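Local atomic coordinates of glycosylation Associate Protein 1 (Streptococcus agalactiae serotype V, PDB entry 6OYC), a protein that probably takes part, in complex with partner Gap proteins, in the glycosylation and accessory Sec export of serine-rich adhesins, and belongs to a family with a GT-B-like fold. Residues Tyr73-Val76 with Phe77-Ile80; Thr105-Pro108 with Phe109-Leu112; Ser362-Leu365 with Thr366-Leu370; Tyr493-Asp496 with Lys497-Tyr501. All coordinates share one frame; numbering follows the deposited sequence.

Interaction 1 of 4, residues Tyr73-Val76 with Phe77-Ile80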
# COMPACT_ATOMS: atom_id res chain seq x y z
N TYR A 73 4.69 16.62 -7.69
CA TYR A 73 5.62 15.98 -6.78
C TYR A 73 7.02 16.46 -7.08
O TYR A 73 7.35 16.88 -8.19
CB TYR A 73 5.57 14.45 -6.89
CG TYR A 73 6.08 13.91 -8.21
CD1 TYR A 73 5.23 13.80 -9.32
CD2 TYR A 73 7.41 13.52 -8.37
CE1 TYR A 73 5.69 13.30 -10.54
CE2 TYR A 73 7.87 13.01 -9.58
CZ TYR A 73 7.00 12.91 -10.66
OH TYR A 73 7.46 12.42 -11.87
N TYR A 74 7.85 16.36 -6.04
CA TYR A 74 9.29 16.53 -6.13
C TYR A 74 9.94 15.25 -5.63
O TYR A 74 9.59 14.75 -4.55
CB TYR A 74 9.76 17.75 -5.31
CG TYR A 74 11.26 17.78 -5.11
CD1 TYR A 74 12.10 18.33 -6.08
CD2 TYR A 74 11.84 17.23 -3.97
CE1 TYR A 74 13.48 18.34 -5.90
CE2 TYR A 74 13.20 17.23 -3.79
CZ TYR A 74 14.02 17.79 -4.75
OH TYR A 74 15.38 17.78 -4.56
N SER A 75 10.88 14.72 -6.40
CA SER A 75 11.58 13.49 -6.06
C SER A 75 13.05 13.80 -5.90
O SER A 75 13.72 14.20 -6.86
CB SER A 75 11.37 12.40 -7.12
OG SER A 75 12.38 11.42 -7.02
N VAL A 76 13.57 13.61 -4.68
CA VAL A 76 14.98 13.81 -4.42
C VAL A 76 15.83 13.07 -5.46
O VAL A 76 16.78 13.63 -6.03
CB VAL A 76 15.32 13.37 -2.98
CG1 VAL A 76 16.79 13.15 -2.82
CG2 VAL A 76 14.79 14.36 -1.97
N PHE A 77 15.50 11.81 -5.72
CA PHE A 77 16.35 11.02 -6.62
C PHE A 77 16.22 11.46 -8.07
O PHE A 77 17.20 11.42 -8.81
CB PHE A 77 16.05 9.52 -6.47
CG PHE A 77 16.79 8.88 -5.34
CD1 PHE A 77 16.39 9.10 -4.02
CD2 PHE A 77 17.92 8.11 -5.58
CE1 PHE A 77 17.06 8.52 -2.97
CE2 PHE A 77 18.61 7.53 -4.53
CZ PHE A 77 18.19 7.74 -3.21
N ASP A 78 15.01 11.87 -8.49
CA ASP A 78 14.84 12.49 -9.80
C ASP A 78 15.79 13.69 -9.97
O ASP A 78 16.44 13.85 -11.00
CB ASP A 78 13.39 12.93 -9.99
CG ASP A 78 12.47 11.79 -10.47
OD1 ASP A 78 12.78 10.59 -10.29
OD2 ASP A 78 11.40 12.11 -11.01
N ASP A 79 15.85 14.53 -8.94
CA ASP A 79 16.76 15.68 -8.92
C ASP A 79 18.21 15.24 -9.04
O ASP A 79 18.95 15.67 -9.93
CB ASP A 79 16.51 16.45 -7.62
CG ASP A 79 17.27 17.76 -7.53
OD1 ASP A 79 18.17 18.03 -8.35
OD2 ASP A 79 16.96 18.53 -6.60
N ILE A 80 18.65 14.37 -8.13
CA ILE A 80 20.00 13.81 -8.20
C ILE A 80 20.30 13.30 -9.60
O ILE A 80 21.32 13.65 -10.20
CB ILE A 80 20.16 12.70 -7.15
CG1 ILE A 80 19.98 13.28 -5.76
CG2 ILE A 80 21.50 11.99 -7.32
CD1 ILE A 80 20.04 12.24 -4.68
O HOH W 1 12.86 10.44 -4.48
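S75 turns OG anti to its nitrogen (chi1 160°), toward D78 N. D79 swings its carboxylate anti to its own nitrogen (chi1 -173°), back toward the strand and Y74. S75 is the N-cap. Its OG accepts from D78 N at 3.0 Å, in a nearly straight bond. Water 1 accepts from S75 OG at 2.8 Å and also from F77 N. The backbone follows with D79 N to S75 O and I80 N to V76 O, the latter at 2.9 Å. Y74 OH donates to D79 OD2 at 2.7 Å. The oxygen is met on its anti lone pair, in the plane of the ring, and the carboxylate stands 81° from that plane. V76 CG1 and I80 CD1 lie alongside each other at 3.9 Å. Y73 brings its ring edge near D78 OD2. D78 is salt-bridged to R151 and D79 to K215 of helix 208-223, and Y73 OH is hydrogen-bonded to R60. Strand 73-75 is an outermost strand of the seven-stranded parallel sheet, and helix 76-80 follows it directly. S75 OG satisfies D78 N at the helix start, and R151 and K215 probably favour the ionised forms of D78 and D79 respectively.

Interaction 2 of 4, residues Thr105-Pro108 with Phe109-Leu112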
# COMPACT_ATOMS: atom_id res chain seq x y z
N THR A 105 11.37 -18.25 -22.52
CA THR A 105 10.44 -19.16 -21.88
C THR A 105 9.46 -18.32 -21.07
O THR A 105 9.86 -17.70 -20.07
CB THR A 105 11.16 -20.17 -20.98
OG1 THR A 105 12.12 -20.92 -21.75
CG2 THR A 105 10.14 -21.13 -20.33
N TYR A 106 8.20 -18.29 -21.50
CA TYR A 106 7.12 -17.58 -20.81
C TYR A 106 6.53 -18.49 -19.73
O TYR A 106 5.94 -19.53 -20.04
CB TYR A 106 6.06 -17.13 -21.81
CG TYR A 106 6.46 -15.89 -22.58
CD1 TYR A 106 7.60 -15.90 -23.42
CD2 TYR A 106 5.74 -14.70 -22.44
CE1 TYR A 106 7.98 -14.76 -24.12
CE2 TYR A 106 6.14 -13.55 -23.13
CZ TYR A 106 7.25 -13.58 -23.96
OH TYR A 106 7.62 -12.44 -24.63
N THR A 107 6.71 -18.13 -18.47
CA THR A 107 6.07 -18.87 -17.39
C THR A 107 4.80 -18.11 -17.03
O THR A 107 4.54 -17.03 -17.58
CB THR A 107 7.01 -19.00 -16.17
OG1 THR A 107 6.84 -17.86 -15.29
CG2 THR A 107 8.48 -19.09 -16.62
N PRO A 108 3.96 -18.64 -16.12
CA PRO A 108 2.80 -17.85 -15.68
C PRO A 108 3.17 -16.60 -14.89
O PRO A 108 2.26 -15.85 -14.53
CB PRO A 108 2.02 -18.85 -14.80
CG PRO A 108 2.42 -20.18 -15.29
CD PRO A 108 3.86 -20.05 -15.72
N PHE A 109 4.44 -16.32 -14.62
CA PHE A 109 4.78 -15.21 -13.74
C PHE A 109 5.89 -14.30 -14.28
O PHE A 109 5.87 -13.10 -14.03
CB PHE A 109 5.15 -15.75 -12.35
CG PHE A 109 4.04 -16.53 -11.69
CD1 PHE A 109 2.96 -15.87 -11.09
CD2 PHE A 109 4.05 -17.92 -11.67
CE1 PHE A 109 1.91 -16.59 -10.48
CE2 PHE A 109 3.01 -18.65 -11.06
CZ PHE A 109 1.94 -17.98 -10.47
N ILE A 110 6.86 -14.86 -15.02
CA ILE A 110 8.01 -14.12 -15.54
C ILE A 110 8.39 -14.70 -16.90
O ILE A 110 7.84 -15.71 -17.35
CB ILE A 110 9.23 -14.20 -14.60
CG1 ILE A 110 9.75 -15.64 -14.57
CG2 ILE A 110 8.91 -13.68 -13.18
CD1 ILE A 110 11.05 -15.79 -13.83
N VAL A 111 9.40 -14.09 -17.53
CA VAL A 111 10.00 -14.63 -18.75
C VAL A 111 11.44 -15.02 -18.45
O VAL A 111 12.19 -14.25 -17.83
CB VAL A 111 9.93 -13.64 -19.92
CG1 VAL A 111 10.68 -14.19 -21.10
CG2 VAL A 111 8.47 -13.39 -20.34
N LEU A 112 11.83 -16.22 -18.87
CA LEU A 112 13.22 -16.66 -18.82
C LEU A 112 13.89 -16.41 -20.17
O LEU A 112 13.38 -16.83 -21.22
CB LEU A 112 13.31 -18.14 -18.46
CG LEU A 112 12.70 -18.41 -17.08
CD1 LEU A 112 12.53 -19.92 -16.84
CD2 LEU A 112 13.57 -17.75 -15.99
O HOH W 2 14.25 -19.34 -22.13
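T105 and L112 pair through their backbones. T105 N donates to L112 O at 2.8 Å, and L112 N to T105 O at 2.7 Å. This is an antiparallel hydrogen-bonded pair, and the next, Y106 with V111, is a non-hydrogen-bonded one. V111 adds a CA-H...O contact to T105 O. Past these pairs, T107 N donates to I110 O at 2.9 Å. Water 2 lies beside the T105-L112 pair, hydrogen-bonded to T105 OG1 and probably donating to L112 O.

A side-chain oxygen holds the turn. T107 OG1 accepts from F109 N at 2.9 Å and from I110 N at 3.0 Å, with both bonds close to straight. Its chi1 of 89° puts OG1 between the backbone nitrogen and the carbonyl carbon, where it faces both amides of the turn. This is an ST turn within the four-residue turn T107-I110 of the beta hairpin made by strands 103-106 and 111-115. Strand 103-106 is an outermost strand of the long antiparallel sheet, and V111 is bonded onward to V123 of strand 118-125.

Two of the apolar contacts are CH-pi. V111 CG2 sits over the centre of the Y106 ring, 3.6 Å from its centroid and 10° off the ring normal. The two side chains run alongside each other, and the Y106 hydroxyl bonds to R94. P108 CB packs over a face of the neighbouring F109 ring, 4.2 Å from its centroid. On the face that T105 and L112 share, their CB atoms lie 3.9 Å apart. The F109 ring also meets Y23 and F360.

Interaction 3 of 4, residues Ser362-Leu365 with Thr366-Leu370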
# COMPACT_ATOMS: atom_id res chain seq x y z
N SER A 362 1.38 -21.99 1.46
CA SER A 362 0.42 -21.74 2.53
C SER A 362 -0.99 -21.55 1.97
O SER A 362 -1.95 -22.19 2.43
CB SER A 362 0.86 -20.52 3.35
OG SER A 362 -0.23 -19.93 4.03
N ARG A 363 -1.14 -20.70 0.95
CA ARG A 363 -2.44 -20.50 0.32
C ARG A 363 -3.00 -21.80 -0.23
O ARG A 363 -4.19 -22.10 -0.06
CB ARG A 363 -2.31 -19.45 -0.78
CG ARG A 363 -3.51 -18.57 -0.95
CD ARG A 363 -3.23 -17.42 -1.88
NE ARG A 363 -2.69 -17.85 -3.17
CZ ARG A 363 -1.51 -17.50 -3.66
NH1 ARG A 363 -0.69 -16.71 -2.95
NH2 ARG A 363 -1.12 -17.94 -4.84
N GLN A 364 -2.15 -22.60 -0.90
CA GLN A 364 -2.61 -23.87 -1.47
C GLN A 364 -3.17 -24.78 -0.39
O GLN A 364 -4.22 -25.40 -0.58
CB GLN A 364 -1.44 -24.55 -2.19
CG GLN A 364 -1.82 -25.79 -2.99
CD GLN A 364 -2.77 -25.47 -4.14
OE1 GLN A 364 -2.47 -24.66 -5.01
NE2 GLN A 364 -3.93 -26.13 -4.14
N LEU A 365 -2.50 -24.85 0.77
CA LEU A 365 -2.98 -25.68 1.87
C LEU A 365 -4.33 -25.21 2.38
O LEU A 365 -5.22 -26.02 2.64
CB LEU A 365 -1.95 -25.68 2.99
CG LEU A 365 -0.71 -26.54 2.71
CD1 LEU A 365 0.07 -26.71 3.97
CD2 LEU A 365 -1.11 -27.90 2.13
N THR A 366 -4.49 -23.89 2.56
CA THR A 366 -5.78 -23.33 2.96
C THR A 366 -6.88 -23.68 1.96
O THR A 366 -8.01 -24.02 2.36
CB THR A 366 -5.66 -21.82 3.10
OG1 THR A 366 -4.72 -21.53 4.13
CG2 THR A 366 -7.00 -21.18 3.42
N TYR A 367 -6.58 -23.57 0.66
CA TYR A 367 -7.54 -23.94 -0.37
C TYR A 367 -7.81 -25.44 -0.36
O TYR A 367 -8.96 -25.87 -0.46
CB TYR A 367 -7.04 -23.49 -1.75
CG TYR A 367 -7.93 -23.98 -2.85
CD1 TYR A 367 -9.12 -23.32 -3.15
CD2 TYR A 367 -7.63 -25.12 -3.57
CE1 TYR A 367 -9.97 -23.77 -4.15
CE2 TYR A 367 -8.46 -25.58 -4.57
CZ TYR A 367 -9.64 -24.91 -4.85
OH TYR A 367 -10.46 -25.37 -5.85
N ASP A 368 -6.75 -26.25 -0.24
CA ASP A 368 -6.90 -27.70 -0.16
C ASP A 368 -7.77 -28.09 1.02
O ASP A 368 -8.65 -28.95 0.89
CB ASP A 368 -5.54 -28.38 -0.03
CG ASP A 368 -4.76 -28.41 -1.33
OD1 ASP A 368 -5.38 -28.23 -2.39
OD2 ASP A 368 -3.54 -28.62 -1.28
N TYR A 369 -7.56 -27.46 2.17
CA TYR A 369 -8.40 -27.79 3.31
C TYR A 369 -9.84 -27.37 3.07
O TYR A 369 -10.77 -28.13 3.37
CB TYR A 369 -7.85 -27.16 4.59
CG TYR A 369 -8.69 -27.53 5.78
CD1 TYR A 369 -8.47 -28.72 6.48
CD2 TYR A 369 -9.73 -26.72 6.19
CE1 TYR A 369 -9.27 -29.07 7.56
CE2 TYR A 369 -10.53 -27.05 7.24
CZ TYR A 369 -10.30 -28.22 7.93
OH TYR A 369 -11.13 -28.51 8.99
N LEU A 370 -10.06 -26.16 2.54
CA LEU A 370 -11.43 -25.71 2.29
C LEU A 370 -12.14 -26.64 1.32
O LEU A 370 -13.32 -26.96 1.51
CB LEU A 370 -11.43 -24.29 1.75
CG LEU A 370 -11.37 -23.16 2.77
CD1 LEU A 370 -11.43 -21.84 2.04
CD2 LEU A 370 -12.51 -23.30 3.75
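Q364 folds its amide over the start of the next helical turn, where NE2 meets the carboxylate of D368. NE2 donates to D368 OD1 at 3.1 Å, with an N-H...O angle of 154°. The acceptor lies in the plane of the Q364 amide, but the donor comes from above the plane of the carboxylate. The two flat groups are turned 46° against each other. The bend at chi2 of Q364 (64°) makes the meeting possible, because it turns the amide toward D368, one turn on. Q364 NE2 also comes to 3.9 Å from CD2 of the Y367 ring.

Under these groups run the regular bonds of the helix. D368 N donates to Q364 O at 2.7 Å, so the pair is joined twice, once by backbone and once by side chains. Y367 N donates to R363 O, and Y369 N to L365 O. S362 O takes T366 N at 3.1 Å and, weakly, T366 OG1 at 3.3 Å.

Other side chains face the rest of the protein. The Y367 ring meets F408 edge-to-face, and that of Y369 stacks on H329. R363 NH1 bonds to the carbonyl of E357. The Q364-D368 pair is an i to i+4 side-chain bond on helix 360-375, which flanks the six-stranded parallel sheet, one of the two parallel sheets expected of a GT-B-like fold.

Interaction 4 of 4, residues Tyr493-Asp496 with Lys497-Tyr501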
# COMPACT_ATOMS: atom_id res chain seq x y z
N TYR A 493 -25.19 5.20 6.83
CA TYR A 493 -24.21 5.54 7.85
C TYR A 493 -22.87 5.86 7.22
O TYR A 493 -22.20 6.82 7.62
CB TYR A 493 -24.10 4.38 8.84
CG TYR A 493 -22.93 4.42 9.81
CD1 TYR A 493 -21.64 4.13 9.40
CD2 TYR A 493 -23.14 4.70 11.16
CE1 TYR A 493 -20.57 4.14 10.28
CE2 TYR A 493 -22.08 4.71 12.06
CZ TYR A 493 -20.80 4.43 11.62
OH TYR A 493 -19.73 4.44 12.50
N SER A 494 -22.46 5.07 6.23
CA SER A 494 -21.18 5.32 5.58
C SER A 494 -21.21 6.63 4.81
O SER A 494 -20.26 7.43 4.91
CB SER A 494 -20.83 4.15 4.67
OG SER A 494 -20.81 2.95 5.43
N ILE A 495 -22.30 6.90 4.08
CA ILE A 495 -22.37 8.06 3.20
C ILE A 495 -22.14 9.35 3.97
O ILE A 495 -21.45 10.26 3.48
CB ILE A 495 -23.71 8.08 2.46
CG1 ILE A 495 -23.69 7.06 1.32
CG2 ILE A 495 -24.00 9.45 1.93
CD1 ILE A 495 -25.04 6.76 0.73
N ASP A 496 -22.68 9.44 5.19
CA ASP A 496 -22.53 10.65 5.97
C ASP A 496 -21.13 10.78 6.55
O ASP A 496 -20.53 11.85 6.49
CB ASP A 496 -23.59 10.72 7.07
CG ASP A 496 -24.99 10.60 6.52
OD1 ASP A 496 -25.89 10.04 7.19
OD2 ASP A 496 -25.19 11.14 5.41
N LYS A 497 -20.61 9.71 7.15
CA LYS A 497 -19.22 9.71 7.58
C LYS A 497 -18.27 10.04 6.42
O LYS A 497 -17.29 10.78 6.59
CB LYS A 497 -18.88 8.34 8.21
CG LYS A 497 -19.51 8.13 9.58
CD LYS A 497 -18.51 7.62 10.61
CE LYS A 497 -18.83 8.19 11.99
NZ LYS A 497 -20.31 8.31 12.23
N ILE A 498 -18.56 9.49 5.24
CA ILE A 498 -17.78 9.79 4.05
C ILE A 498 -17.66 11.30 3.85
O ILE A 498 -16.58 11.82 3.53
CB ILE A 498 -18.42 9.10 2.83
CG1 ILE A 498 -18.04 7.61 2.78
CG2 ILE A 498 -18.09 9.83 1.52
CD1 ILE A 498 -16.58 7.32 2.53
N ASN A 499 -18.75 12.04 4.06
CA ASN A 499 -18.81 13.42 3.61
C ASN A 499 -18.07 14.39 4.52
O ASN A 499 -17.68 15.47 4.06
CB ASN A 499 -20.27 13.84 3.43
CG ASN A 499 -20.98 13.01 2.37
OD1 ASN A 499 -20.33 12.28 1.60
ND2 ASN A 499 -22.30 13.09 2.34
N ASP A 500 -17.84 14.04 5.79
CA ASP A 500 -16.93 14.86 6.58
C ASP A 500 -15.56 14.95 5.93
O ASP A 500 -14.79 15.87 6.22
CB ASP A 500 -16.81 14.30 8.00
CG ASP A 500 -18.16 13.99 8.63
OD1 ASP A 500 -18.23 13.05 9.46
OD2 ASP A 500 -19.15 14.68 8.28
N TYR A 501 -15.27 14.01 5.03
CA TYR A 501 -14.01 13.83 4.32
C TYR A 501 -14.04 14.39 2.91
O TYR A 501 -13.05 14.97 2.46
CB TYR A 501 -13.69 12.32 4.30
CG TYR A 501 -12.53 11.89 3.44
CD1 TYR A 501 -12.72 11.48 2.13
CD2 TYR A 501 -11.25 11.86 3.96
CE1 TYR A 501 -11.66 11.07 1.35
CE2 TYR A 501 -10.17 11.46 3.19
CZ TYR A 501 -10.38 11.05 1.89
OH TYR A 501 -9.31 10.65 1.15
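Helix 484-502 bonds I498 N to S494 O at 2.7 Å and K497 N more weakly to Y493 O, but toward its end the spacing tightens. N499 N donates to D496 O at 3.0 Å, three residues back and 67° out of the carbonyl plane, and only weakly to I495 O. The main side-chain contact is K497 with Y493. Y493 has CG anti to its backbone nitrogen (chi1 168°), which lays the ring beside the next turn. K497 runs across one ring face with its CG near the rim. Its chain bends at chi2, chi3 and chi4, bringing NZ back over the ring. NZ lies 4.5 Å from the ring centroid, 33° off the normal, an off-centre cation-pi contact. CE stands 3.9 Å from Y493 OH, whose hydrogen-bond partner is E459. On another side of the helix, I495 and N499 point the same way, with I495 CG2 and N499 ND2 4.0 Å apart. I498 lies on the buried side, against F303, and Y501 reaches helix 33-43. The ring probably gives the K497 charge a mild partner, while the K497 methylenes pack on Y493.

Interaction 1 comes first, where strand 73-75, an edge of the seven-stranded parallel sheet, turns into helix 76-80. Interaction 2 follows, closing the hairpin of strands 103-106 and 111-115 at the edge of the long antiparallel sheet. Interaction 3 lies within helix 360-375, beside the second parallel sheet. Interaction 4 lies within helix 484-502, near the C terminus. All four are local and in series, so none nests or crosses. Interactions 2 and 3 come closest, with nearest atoms about 6 Å apart, and F360, at the start of helix 360-375, meets the F109 ring. Y501 at the end of interaction 4 ties helix 484-502 to helix 33-43.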